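Local coordinates for protein histone-lysine N-methyltransferase, H3 lysine-9 specific SUVH4 (Arabidopsis thaliana, PDB 4QEO) that methylates the histone H3 tail and binds methylated DNA, linking DNA methylation to a histone mark for transcriptional repression, at residues S100-L104 / E160-P164; K103-A107 / L153-C158; I245-E250 / T272-S276; R354-E358 / V369-I375. All blocks are in the same frame, centred on the assembly; numbering follows the deposited sequence.

Interaction 1: residues S100-L104 / E160-P164; sequences SNYKL and EYNVP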
loop_
_atom_site.group_PDB
_atom_site.type_symbol
_atom_site.label_atom_id
_atom_site.label_comp_id
_atom_site.label_asym_id
_atom_site.label_seq_id
_atom_site.Cartn_x
_atom_site.Cartn_y
_atom_site.Cartn_z
ATOM N N SER A 100 1.286 -7.492 37.486
ATOM C CA SER A 100 1.901 -7.697 38.805
ATOM C C SER A 100 2.354 -9.134 39.056
ATOM O O SER A 100 3.126 -9.398 39.970
ATOM C CB SER A 100 0.984 -7.207 39.943
ATOM O OG SER A 100 -0.323 -7.760 39.852
ATOM N N ASN A 101 1.879 -10.064 38.236
ATOM C CA ASN A 101 2.273 -11.450 38.413
ATOM C C ASN A 101 3.542 -11.764 37.627
ATOM O O ASN A 101 4.178 -12.793 37.823
ATOM C CB ASN A 101 1.112 -12.413 38.103
ATOM C CG ASN A 101 0.256 -11.964 36.925
ATOM O OD1 ASN A 101 0.238 -10.790 36.557
ATOM N ND2 ASN A 101 -0.476 -12.909 36.338
ATOM N N TYR A 102 3.921 -10.843 36.755
ATOM C CA TYR A 102 5.187 -10.938 36.043
ATOM C C TYR A 102 6.263 -10.009 36.639
ATOM O O TYR A 102 5.952 -9.025 37.311
ATOM C CB TYR A 102 4.963 -10.600 34.568
ATOM C CG TYR A 102 3.916 -11.466 33.878
ATOM C CD1 TYR A 102 4.265 -12.663 33.263
ATOM C CD2 TYR A 102 2.586 -11.078 33.833
ATOM C CE1 TYR A 102 3.306 -13.452 32.614
ATOM C CE2 TYR A 102 1.628 -11.856 33.198
ATOM C CZ TYR A 102 1.990 -13.040 32.591
ATOM O OH TYR A 102 1.026 -13.804 31.958
ATOM N N LYS A 103 7.530 -10.330 36.392
ATOM C CA LYS A 103 8.613 -9.414 36.711
ATOM C C LYS A 103 8.885 -8.557 35.482
ATOM O O LYS A 103 9.072 -9.085 34.393
ATOM C CB LYS A 103 9.872 -10.193 37.100
ATOM C CG LYS A 103 11.064 -9.316 37.452
ATOM C CD LYS A 103 11.428 -9.438 38.926
ATOM C CE LYS A 103 12.798 -8.823 39.236
ATOM N NZ LYS A 103 13.745 -9.810 39.861
ATOM N N LEU A 104 8.888 -7.234 35.648
ATOM C CA LEU A 104 9.176 -6.318 34.551
ATOM C C LEU A 104 10.661 -5.955 34.586
ATOM O O LEU A 104 11.296 -6.076 35.626
ATOM C CB LEU A 104 8.322 -5.041 34.676
ATOM C CG LEU A 104 6.894 -5.066 34.126
ATOM C CD1 LEU A 104 6.901 -5.050 32.601
ATOM C CD2 LEU A 104 6.117 -6.278 34.638
ATOM N N GLU A 160 11.943 -16.466 31.311
ATOM C CA GLU A 160 11.593 -16.954 32.647
ATOM C C GLU A 160 10.078 -17.097 32.895
ATOM O O GLU A 160 9.661 -17.893 33.735
ATOM C CB GLU A 160 12.245 -16.065 33.704
ATOM C CG GLU A 160 13.756 -16.372 33.796
ATOM C CD GLU A 160 14.560 -15.319 34.529
ATOM O OE1 GLU A 160 13.980 -14.282 34.910
ATOM O OE2 GLU A 160 15.783 -15.544 34.707
ATOM N N TYR A 161 9.270 -16.343 32.156
ATOM C CA TYR A 161 7.804 -16.405 32.318
ATOM C C TYR A 161 7.000 -17.005 31.162
ATOM O O TYR A 161 5.762 -17.002 31.196
ATOM C CB TYR A 161 7.246 -15.025 32.629
ATOM C CG TYR A 161 7.494 -14.629 34.045
ATOM C CD1 TYR A 161 6.617 -15.029 35.044
ATOM C CD2 TYR A 161 8.621 -13.888 34.400
ATOM C CE1 TYR A 161 6.832 -14.688 36.356
ATOM C CE2 TYR A 161 8.849 -13.538 35.725
ATOM C CZ TYR A 161 7.946 -13.943 36.693
ATOM O OH TYR A 161 8.135 -13.621 38.007
ATOM N N ASN A 162 7.706 -17.545 30.178
ATOM C CA ASN A 162 7.101 -18.077 28.976
ATOM C C ASN A 162 6.259 -17.061 28.191
ATOM O O ASN A 162 5.244 -17.416 27.590
ATOM C CB ASN A 162 6.299 -19.344 29.309
ATOM C CG ASN A 162 7.184 -20.505 29.609
ATOM O OD1 ASN A 162 8.374 -20.470 29.300
ATOM N ND2 ASN A 162 6.626 -21.550 30.230
ATOM N N VAL A 163 6.687 -15.803 28.206
ATOM C CA VAL A 163 5.986 -14.734 27.478
ATOM C C VAL A 163 6.536 -14.629 26.066
ATOM O O VAL A 163 7.735 -14.436 25.883
ATOM C CB VAL A 163 6.173 -13.375 28.196
ATOM C CG1 VAL A 163 5.612 -12.191 27.351
ATOM C CG2 VAL A 163 5.524 -13.424 29.557
ATOM N N PRO A 164 5.664 -14.768 25.054
ATOM C CA PRO A 164 6.144 -14.750 23.677
ATOM C C PRO A 164 6.464 -13.350 23.192
ATOM O O PRO A 164 5.943 -12.349 23.699
ATOM C CB PRO A 164 4.954 -15.291 22.884
ATOM C CG PRO A 164 3.788 -14.934 23.689
ATOM C CD PRO A 164 4.211 -14.974 25.129
HETATM O O HOH W 1 5.634 -14.024 39.427
#
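Tyr-102 and Tyr-161 form an offset edge-to-face pair on the surface of the SRA domain, where helix 151-161 ends in a Schellman motif, with Asn-162 at positive phi, and meets the loop leading into strand 106-112. The edge of the Tyr-102 ring is turned to the face of Tyr-161, with the planes at 64° and the centroids 5.6 Å apart. The touching corner is CD1 of Tyr-102, which lies 3.8 Å from CD1 of Tyr-161, while CB of Tyr-161 sits in the plane of the Tyr-102 ring at its rim.

Tyr-161 has CG anti to its carbonyl carbon (chi1 -77°), which swings its ring off the helix end and lays it across the backbone of residues 101-103. There the same face that receives the Tyr-102 edge also covers Tyr-102 CA, a CH-pi contact of 4.2 Å from CA to the Tyr-161 ring centroid. Farther along the ring, CE2 of Tyr-161 comes within 3.8 Å of Lys-103 CB.

Past the helix end, Val-163 reaches back to the other tyrosine: its CG2 packs 3.8 Å from Tyr-102 CE1. Val-163, itself buried, also touches Ile-57, so this flank carries the contact inward from the surface. At the outer end a single water donates to Asn-101 O at 2.5 Å and is hydrogen-bonded to Tyr-161 OH at 2.9 Å.

Interaction 2: residues K103-A107 / L153-C158; sequences KLPLA and LALKHC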
loop_
_atom_site.group_PDB
_atom_site.type_symbol
_atom_site.label_atom_id
_atom_site.label_comp_id
_atom_site.label_asym_id
_atom_site.label_seq_id
_atom_site.Cartn_x
_atom_site.Cartn_y
_atom_site.Cartn_z
ATOM N N LYS A 103 7.530 -10.330 36.392
ATOM C CA LYS A 103 8.613 -9.414 36.711
ATOM C C LYS A 103 8.885 -8.557 35.482
ATOM O O LYS A 103 9.072 -9.085 34.393
ATOM C CB LYS A 103 9.872 -10.193 37.100
ATOM C CG LYS A 103 11.064 -9.316 37.452
ATOM C CD LYS A 103 11.428 -9.438 38.926
ATOM C CE LYS A 103 12.798 -8.823 39.236
ATOM N NZ LYS A 103 13.745 -9.810 39.861
ATOM N N LEU A 104 8.888 -7.234 35.648
ATOM C CA LEU A 104 9.176 -6.318 34.551
ATOM C C LEU A 104 10.661 -5.955 34.586
ATOM O O LEU A 104 11.296 -6.076 35.626
ATOM C CB LEU A 104 8.322 -5.041 34.676
ATOM C CG LEU A 104 6.894 -5.066 34.126
ATOM C CD1 LEU A 104 6.901 -5.050 32.601
ATOM C CD2 LEU A 104 6.117 -6.278 34.638
ATOM N N PRO A 105 11.230 -5.501 33.462
ATOM C CA PRO A 105 10.654 -5.258 32.131
ATOM C C PRO A 105 10.379 -6.547 31.381
ATOM O O PRO A 105 10.969 -7.586 31.708
ATOM C CB PRO A 105 11.760 -4.480 31.413
ATOM C CG PRO A 105 13.031 -4.960 32.087
ATOM C CD PRO A 105 12.655 -5.130 33.524
ATOM N N LEU A 106 9.488 -6.480 30.394
ATOM C CA LEU A 106 9.186 -7.658 29.576
ATOM C C LEU A 106 9.230 -7.280 28.119
ATOM O O LEU A 106 8.590 -6.322 27.726
ATOM C CB LEU A 106 7.768 -8.165 29.840
ATOM C CG LEU A 106 7.453 -9.154 30.941
ATOM C CD1 LEU A 106 5.951 -9.370 30.941
ATOM C CD2 LEU A 106 8.228 -10.469 30.741
ATOM N N ALA A 107 9.936 -8.038 27.298
ATOM C CA ALA A 107 9.970 -7.722 25.872
ATOM C C ALA A 107 8.665 -8.136 25.198
ATOM O O ALA A 107 8.023 -9.114 25.628
ATOM C CB ALA A 107 11.166 -8.412 25.216
ATOM N N LEU A 153 17.495 -7.637 29.726
ATOM C CA LEU A 153 16.766 -8.024 30.927
ATOM C C LEU A 153 15.306 -8.395 30.572
ATOM O O LEU A 153 14.750 -9.375 31.091
ATOM C CB LEU A 153 16.829 -6.891 31.965
ATOM C CG LEU A 153 16.066 -7.133 33.270
ATOM C CD1 LEU A 153 16.598 -8.388 34.019
ATOM C CD2 LEU A 153 16.119 -5.876 34.154
ATOM N N ALA A 154 14.712 -7.625 29.661
ATOM C CA ALA A 154 13.325 -7.832 29.241
ATOM C C ALA A 154 13.130 -9.196 28.568
ATOM O O ALA A 154 12.164 -9.941 28.874
ATOM C CB ALA A 154 12.873 -6.676 28.299
ATOM N N LEU A 155 14.045 -9.529 27.659
ATOM C CA LEU A 155 14.038 -10.856 27.008
ATOM C C LEU A 155 14.303 -11.965 28.018
ATOM O O LEU A 155 13.723 -13.061 27.935
ATOM C CB LEU A 155 15.075 -10.910 25.886
ATOM C CG LEU A 155 14.699 -10.104 24.621
ATOM C CD1 LEU A 155 15.896 -10.017 23.677
ATOM C CD2 LEU A 155 13.519 -10.777 23.935
ATOM N N LYS A 156 15.186 -11.697 28.979
ATOM C CA LYS A 156 15.413 -12.689 30.046
ATOM C C LYS A 156 14.119 -12.986 30.807
ATOM O O LYS A 156 13.798 -14.146 31.105
ATOM C CB LYS A 156 16.527 -12.207 30.997
ATOM C CG LYS A 156 16.437 -12.709 32.454
ATOM C CD LYS A 156 17.611 -12.095 33.287
ATOM C CE LYS A 156 17.426 -12.235 34.816
ATOM N NZ LYS A 156 17.559 -13.643 35.264
ATOM N N HIS A 157 13.358 -11.941 31.114
ATOM C CA HIS A 157 12.110 -12.154 31.845
ATOM C C HIS A 157 11.093 -12.905 30.973
ATOM O O HIS A 157 10.313 -13.714 31.482
ATOM C CB HIS A 157 11.531 -10.826 32.365
ATOM C CG HIS A 157 12.329 -10.227 33.495
ATOM N ND1 HIS A 157 12.367 -8.874 33.749
ATOM C CD2 HIS A 157 13.138 -10.805 34.418
ATOM C CE1 HIS A 157 13.140 -8.644 34.802
ATOM N NE2 HIS A 157 13.631 -9.801 35.216
ATOM N N CYS A 158 11.102 -12.630 29.672
ATOM C CA CYS A 158 10.242 -13.384 28.763
ATOM C C CYS A 158 10.518 -14.878 28.845
ATOM O O CYS A 158 9.579 -15.696 28.936
ATOM C CB CYS A 158 10.424 -12.914 27.315
ATOM S SG CYS A 158 9.703 -11.313 26.951
HETATM O O HOH W 2 15.028 -10.756 37.400
#
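His-157 reaches from helix 151-161 of the SRA domain to the chain entering strand 106-112, and its side chain can be followed outward atom by atom. CB lies 3.4 Å from Pro-105 O and 3.7 Å from Leu-106 CD2, at the buried root of the contact. From there CG stands anti to the carbonyl carbon (chi1 -71°), bringing ND1 onto Pro-105 O in a 2.8 Å hydrogen bond. The acceptor is almost exactly in the imidazole plane, and ND1 lies in the plane of the carbonyl; with Lys-103 CG and Leu-153 O on its two faces, the bond limits how far the ring can turn. CE1 passes 3.3 Å from Leu-104 O, and CD2 is 4.0 Å from Lys-103 CG, which sits 3.6 Å from the His-157 centroid. At the tip, NE2 is hydrogen-bonded to a water, which accepts from Lys-103 NZ.

Around this ring the helix packs on the start of strand 106-112 through Pro-105, Ala-107 and two leucines. Pro-105, after a cis peptide, sets CD 3.6 Å from Leu-153 CD2, and its carbonyl also takes a CA-H...O contact from Ala-154. Ala-107 fits its CB among Ala-154, Leu-155 and Cys-158; its N makes a weak hydrogen bond to Ala-154 O, while its buried O has no partner in the model. Were a leucine to replace His-157, Pro-105 O would probably lose its strong donor and Lys-103 the flat surface under its CG. The donor bond places a proton on ND1, and the nearby Lys-103 ammonium would probably disfavour a second positive charge on the ring.

Interaction 3: residues I245-E250 / T272-S276; sequences ISGGLE and TYIKS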
loop_
_atom_site.group_PDB
_atom_site.type_symbol
_atom_site.label_atom_id
_atom_site.label_comp_id
_atom_site.label_asym_id
_atom_site.label_seq_id
_atom_site.Cartn_x
_atom_site.Cartn_y
_atom_site.Cartn_z
ATOM N N ILE A 245 -1.419 -8.286 -23.090
ATOM C CA ILE A 245 -2.758 -7.866 -23.509
ATOM C C ILE A 245 -2.756 -6.505 -24.207
ATOM O O ILE A 245 -3.625 -6.226 -25.040
ATOM C CB ILE A 245 -3.765 -7.836 -22.343
ATOM C CG1 ILE A 245 -3.332 -6.824 -21.283
ATOM C CG2 ILE A 245 -3.912 -9.218 -21.735
ATOM C CD1 ILE A 245 -4.431 -6.446 -20.312
ATOM N N SER A 246 -1.783 -5.663 -23.870
ATOM C CA SER A 246 -1.648 -4.375 -24.535
ATOM C C SER A 246 -1.099 -4.666 -25.926
ATOM O O SER A 246 -0.727 -5.799 -26.229
ATOM C CB SER A 246 -0.725 -3.438 -23.745
ATOM O OG SER A 246 0.639 -3.585 -24.113
ATOM N N GLY A 247 -1.045 -3.668 -26.791
ATOM C CA GLY A 247 -0.583 -3.940 -28.142
ATOM C C GLY A 247 0.918 -4.170 -28.198
ATOM O O GLY A 247 1.465 -4.560 -29.232
ATOM N N GLY A 248 1.573 -3.970 -27.059
ATOM C CA GLY A 248 2.964 -3.571 -27.037
ATOM C C GLY A 248 2.866 -2.071 -26.823
ATOM O O GLY A 248 3.846 -1.324 -26.891
ATOM N N LEU A 249 1.633 -1.643 -26.559
ATOM C CA LEU A 249 1.286 -0.247 -26.324
ATOM C C LEU A 249 1.753 0.266 -24.966
ATOM O O LEU A 249 2.259 1.379 -24.851
ATOM C CB LEU A 249 -0.232 -0.070 -26.440
ATOM C CG LEU A 249 -0.831 -0.173 -27.850
ATOM C CD1 LEU A 249 -2.325 0.188 -27.859
ATOM C CD2 LEU A 249 -0.055 0.719 -28.817
ATOM N N GLU A 250 1.566 -0.537 -23.927
ATOM C CA GLU A 250 2.026 -0.142 -22.606
ATOM C C GLU A 250 3.537 -0.227 -22.531
ATOM O O GLU A 250 4.157 -1.103 -23.134
ATOM C CB GLU A 250 1.389 -1.002 -21.502
ATOM C CG GLU A 250 -0.121 -0.849 -21.386
ATOM C CD GLU A 250 -0.563 0.525 -20.895
ATOM O OE1 GLU A 250 0.299 1.384 -20.596
ATOM O OE2 GLU A 250 -1.789 0.738 -20.792
ATOM N N THR A 272 -10.408 -4.652 -27.912
ATOM C CA THR A 272 -9.213 -4.064 -28.520
ATOM C C THR A 272 -8.582 -3.010 -27.625
ATOM O O THR A 272 -9.233 -2.061 -27.188
ATOM C CB THR A 272 -9.463 -3.446 -29.928
ATOM O OG1 THR A 272 -10.503 -2.465 -29.852
ATOM C CG2 THR A 272 -9.828 -4.522 -30.949
ATOM N N TYR A 273 -7.292 -3.179 -27.380
ATOM C CA TYR A 273 -6.577 -2.344 -26.433
ATOM C C TYR A 273 -6.275 -0.968 -26.987
ATOM O O TYR A 273 -5.698 -0.843 -28.065
ATOM C CB TYR A 273 -5.271 -3.021 -26.023
ATOM C CG TYR A 273 -4.745 -2.547 -24.691
ATOM C CD1 TYR A 273 -4.056 -1.347 -24.583
ATOM C CD2 TYR A 273 -4.932 -3.307 -23.542
ATOM C CE1 TYR A 273 -3.573 -0.907 -23.367
ATOM C CE2 TYR A 273 -4.453 -2.875 -22.315
ATOM C CZ TYR A 273 -3.770 -1.677 -22.233
ATOM O OH TYR A 273 -3.288 -1.235 -21.020
ATOM N N ILE A 274 -6.665 0.064 -26.240
ATOM C CA ILE A 274 -6.299 1.439 -26.553
ATOM C C ILE A 274 -5.684 2.126 -25.332
ATOM O O ILE A 274 -5.968 1.754 -24.188
ATOM C CB ILE A 274 -7.512 2.251 -27.057
ATOM C CG1 ILE A 274 -8.627 2.253 -26.015
ATOM C CG2 ILE A 274 -8.029 1.676 -28.374
ATOM C CD1 ILE A 274 -9.905 2.946 -26.481
ATOM N N LYS A 275 -4.834 3.118 -25.577
ATOM C CA LYS A 275 -4.213 3.875 -24.491
ATOM C C LYS A 275 -4.878 5.231 -24.321
ATOM O O LYS A 275 -4.613 5.944 -23.362
ATOM C CB LYS A 275 -2.707 4.064 -24.731
ATOM C CG LYS A 275 -1.826 2.970 -24.110
ATOM C CD LYS A 275 -0.349 3.376 -24.045
ATOM C CE LYS A 275 -0.002 4.054 -22.721
ATOM N NZ LYS A 275 1.460 4.363 -22.607
ATOM N N SER A 276 -5.731 5.595 -25.267
ATOM C CA SER A 276 -6.344 6.911 -25.250
ATOM C C SER A 276 -7.857 6.793 -25.345
ATOM O O SER A 276 -8.375 5.925 -26.047
ATOM C CB SER A 276 -5.837 7.757 -26.427
ATOM O OG SER A 276 -4.491 8.167 -26.236
HETATM O O HOH W 3 2.636 2.581 -20.655
#
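Tyr-273 OH donates to Glu-250 OE2 in a very short hydrogen bond of 2.5 Å. Glu-250 OE2 lies in the ring plane, at the edge, while the carboxylate and ring planes are 89° apart. A bend at chi2 of Glu-250 (-68°) folds the carboxylate back to this hydroxyl, which has a second, weak bond with Phe-455 N. The other oxygen faces Lys-275: Glu-250 OE1 and Lys-275 NZ form a long salt bridge of 3.8 Å, and a water bridges the pair, donating to OE1 at 2.6 Å and accepting from NZ at 2.9 Å.

Against one face of the ring, Ser-246 CA sits over the centre, 3.6 Å from the Tyr-273 centroid, in a CH-pi contact. Ser-246 OG accepts from Gly-248 N and Glu-250 N, and is also hydrogen-bonded to Asp-244. Farther out, Leu-249 CD1 touches the ring edge 4.0 Å from Tyr-273 CD1, and Ile-245 CD1 approaches CE2.

Strand 272-273, paired in parallel with 452-453, and the residues just after it hold the loop between strands 240-242 and 256-257, which is shaped by an ST turn at Ser-246 within the Pre-SET motif region.

Interaction 4: residues R354-E358 / V369-I375; sequences RFNLE and VRSWEYI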
loop_
_atom_site.group_PDB
_atom_site.type_symbol
_atom_site.label_atom_id
_atom_site.label_comp_id
_atom_site.label_asym_id
_atom_site.label_seq_id
_atom_site.Cartn_x
_atom_site.Cartn_y
_atom_site.Cartn_z
ATOM N N ARG A 354 4.084 2.426 -14.635
ATOM C CA ARG A 354 5.296 2.306 -13.837
ATOM C C ARG A 354 5.550 0.891 -13.350
ATOM O O ARG A 354 6.638 0.612 -12.873
ATOM C CB ARG A 354 5.205 3.163 -12.568
ATOM C CG ARG A 354 5.040 4.643 -12.752
ATOM C CD ARG A 354 4.502 5.256 -11.458
ATOM N NE ARG A 354 4.625 6.712 -11.425
ATOM C CZ ARG A 354 3.922 7.540 -12.195
ATOM N NH1 ARG A 354 3.047 7.063 -13.075
ATOM N NH2 ARG A 354 4.100 8.847 -12.096
ATOM N N PHE A 355 4.543 0.022 -13.402
ATOM C CA PHE A 355 4.646 -1.270 -12.712
ATOM C C PHE A 355 4.430 -2.462 -13.629
ATOM O O PHE A 355 3.671 -2.386 -14.594
ATOM C CB PHE A 355 3.632 -1.370 -11.560
ATOM C CG PHE A 355 3.626 -0.181 -10.643
ATOM C CD1 PHE A 355 4.611 -0.019 -9.692
ATOM C CD2 PHE A 355 2.622 0.769 -10.727
ATOM C CE1 PHE A 355 4.609 1.078 -8.842
ATOM C CE2 PHE A 355 2.612 1.868 -9.882
ATOM C CZ PHE A 355 3.611 2.022 -8.939
ATOM N N ASN A 356 5.075 -3.576 -13.289
ATOM C CA ASN A 356 4.852 -4.834 -13.979
ATOM C C ASN A 356 3.593 -5.500 -13.438
ATOM O O ASN A 356 3.552 -5.916 -12.289
ATOM C CB ASN A 356 6.072 -5.748 -13.809
ATOM C CG ASN A 356 7.326 -5.167 -14.463
ATOM O OD1 ASN A 356 7.308 -4.795 -15.633
ATOM N ND2 ASN A 356 8.416 -5.085 -13.703
ATOM N N LEU A 357 2.570 -5.595 -14.274
ATOM C CA LEU A 357 1.285 -6.114 -13.841
ATOM C C LEU A 357 0.939 -7.380 -14.590
ATOM O O LEU A 357 1.558 -7.720 -15.597
ATOM C CB LEU A 357 0.185 -5.085 -14.095
ATOM C CG LEU A 357 0.405 -3.693 -13.502
ATOM C CD1 LEU A 357 -0.796 -2.817 -13.783
ATOM C CD2 LEU A 357 0.681 -3.776 -12.005
ATOM N N GLU A 358 -0.082 -8.066 -14.102
ATOM C CA GLU A 358 -0.524 -9.294 -14.724
ATOM C C GLU A 358 -2.039 -9.381 -14.642
ATOM O O GLU A 358 -2.632 -9.050 -13.615
ATOM C CB GLU A 358 0.124 -10.491 -14.022
ATOM C CG GLU A 358 -0.376 -11.848 -14.488
ATOM C CD GLU A 358 0.078 -12.992 -13.580
ATOM O OE1 GLU A 358 0.815 -12.736 -12.604
ATOM O OE2 GLU A 358 -0.312 -14.152 -13.840
ATOM N N VAL A 369 -6.590 -8.374 -11.882
ATOM C CA VAL A 369 -5.252 -7.820 -12.117
ATOM C C VAL A 369 -4.444 -7.834 -10.825
ATOM O O VAL A 369 -4.979 -7.548 -9.750
ATOM C CB VAL A 369 -5.314 -6.376 -12.672
ATOM C CG1 VAL A 369 -3.913 -5.760 -12.770
ATOM C CG2 VAL A 369 -6.007 -6.349 -14.035
ATOM N N ARG A 370 -3.165 -8.196 -10.917
ATOM C CA ARG A 370 -2.270 -8.080 -9.767
ATOM C C ARG A 370 -0.938 -7.469 -10.167
ATOM O O ARG A 370 -0.650 -7.308 -11.349
ATOM C CB ARG A 370 -2.067 -9.431 -9.065
ATOM C CG ARG A 370 -1.437 -10.515 -9.934
ATOM C CD ARG A 370 -1.622 -11.907 -9.305
ATOM N NE ARG A 370 -1.042 -12.956 -10.138
ATOM C CZ ARG A 370 -1.461 -14.220 -10.159
ATOM N NH1 ARG A 370 -2.481 -14.598 -9.402
ATOM N NH2 ARG A 370 -0.869 -15.107 -10.948
ATOM N N SER A 371 -0.135 -7.108 -9.173
ATOM C CA SER A 371 1.163 -6.510 -9.444
ATOM C C SER A 371 2.310 -7.442 -9.084
ATOM O O SER A 371 2.225 -8.210 -8.127
ATOM C CB SER A 371 1.319 -5.185 -8.697
ATOM O OG SER A 371 2.618 -4.658 -8.900
ATOM N N TRP A 372 3.388 -7.365 -9.857
ATOM C CA TRP A 372 4.566 -8.188 -9.605
ATOM C C TRP A 372 5.575 -7.452 -8.754
ATOM O O TRP A 372 6.554 -8.027 -8.309
ATOM C CB TRP A 372 5.224 -8.608 -10.913
ATOM C CG TRP A 372 4.488 -9.682 -11.644
ATOM C CD1 TRP A 372 3.287 -10.235 -11.308
ATOM C CD2 TRP A 372 4.912 -10.337 -12.838
ATOM N NE1 TRP A 372 2.936 -11.196 -12.226
ATOM C CE2 TRP A 372 3.919 -11.276 -13.177
ATOM C CE3 TRP A 372 6.035 -10.213 -13.662
ATOM C CZ2 TRP A 372 4.015 -12.088 -14.302
ATOM C CZ3 TRP A 372 6.129 -11.019 -14.782
ATOM C CH2 TRP A 372 5.126 -11.945 -15.091
ATOM N N GLU A 373 5.341 -6.168 -8.540
ATOM C CA GLU A 373 6.235 -5.375 -7.711
ATOM C C GLU A 373 5.464 -4.521 -6.716
ATOM O O GLU A 373 4.243 -4.390 -6.799
ATOM C CB GLU A 373 7.146 -4.492 -8.573
ATOM C CG GLU A 373 6.618 -4.215 -9.965
ATOM C CD GLU A 373 7.495 -3.254 -10.751
ATOM O OE1 GLU A 373 7.235 -3.051 -11.955
ATOM O OE2 GLU A 373 8.443 -2.695 -10.161
ATOM N N TYR A 374 6.201 -3.939 -5.783
ATOM C CA TYR A 374 5.635 -3.081 -4.755
ATOM C C TYR A 374 5.040 -1.815 -5.352
ATOM O O TYR A 374 5.638 -1.206 -6.234
ATOM C CB TYR A 374 6.718 -2.744 -3.728
ATOM C CG TYR A 374 7.064 -3.918 -2.827
ATOM C CD1 TYR A 374 6.257 -4.244 -1.748
ATOM C CD2 TYR A 374 8.188 -4.704 -3.063
ATOM C CE1 TYR A 374 6.563 -5.318 -0.919
ATOM C CE2 TYR A 374 8.495 -5.781 -2.244
ATOM C CZ TYR A 374 7.679 -6.086 -1.177
ATOM O OH TYR A 374 7.985 -7.153 -0.356
ATOM N N ILE A 375 3.846 -1.450 -4.887
ATOM C CA ILE A 375 3.196 -0.202 -5.289
ATOM C C ILE A 375 3.006 0.726 -4.077
ATOM O O ILE A 375 2.209 0.433 -3.178
ATOM C CB ILE A 375 1.832 -0.458 -5.949
ATOM C CG1 ILE A 375 1.998 -1.366 -7.171
ATOM C CG2 ILE A 375 1.178 0.860 -6.343
ATOM C CD1 ILE A 375 0.708 -1.677 -7.888
#
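Glu-358 OE1 is gripped by two donors, Trp-372 NE1 at 2.6 Å and Arg-370 NE at 3.1 Å, from opposite faces of the carboxylate plane: NE comes from well above it, NE1 on the anti side and closer to it. The glutamate is extended, with CG anti to its backbone N (chi1 174°). Arg-370 sets CG between backbone N and carbonyl carbon (chi1 61°), and its extended chain carries NE alongside Glu-358. OE1 falls in the plane of the indole and near that of the guanidinium, at the edge of each. OE2 adds a weak bond from Arg-370 NH2 and is held by Thr-257. With an alanine in place of Glu-358, the Trp-372 N-H is likely to lose its acceptor, and Arg-370 would keep its cation-pi contact with Phe-360 but lose its carboxylate.

These residues belong to the beta hairpin of strands 357-361 and 367-371 in the SET region. Glu-358 and Arg-370 are a hydrogen-bonded antiparallel pair, Leu-357 and Ser-371 a non-hydrogen-bonded pair on the other face.

Glu-373 has a nearly eclipsed first torsion (chi1 22°), and its extended chain brings OE1 to Asn-356 N at 2.6 Å through the anti lone pair. Phe-355 lies between Arg-354 CB on one face and Ile-375 CG1 on the other, the latter 3.8 Å from the Phe-355 centroid.

How the interactions relate
Interactions 1 and 2 are neighbours in the SRA domain, centres about 7 Å apart. They share Lys-103 and Leu-104 and hold the same helix, 151-161, against the same chain. Interaction 1 is its exposed end, made of aromatic faces and a water; interaction 2 is the buried part, where apolar side chains pack and one imidazole N-H bonds to a backbone carbonyl. Interactions 3 and 4 belong to the catalytic half, with centres about 16 Å apart and no touch; both are partly buried, between those two extremes. Both centre on a buried glutamate, but in interaction 3 it meets a tyrosine hydroxyl and a lysine, whereas interaction 4 adds strand pairing. Interactions 1 and 3 lie farthest apart, about 61 Å between centres.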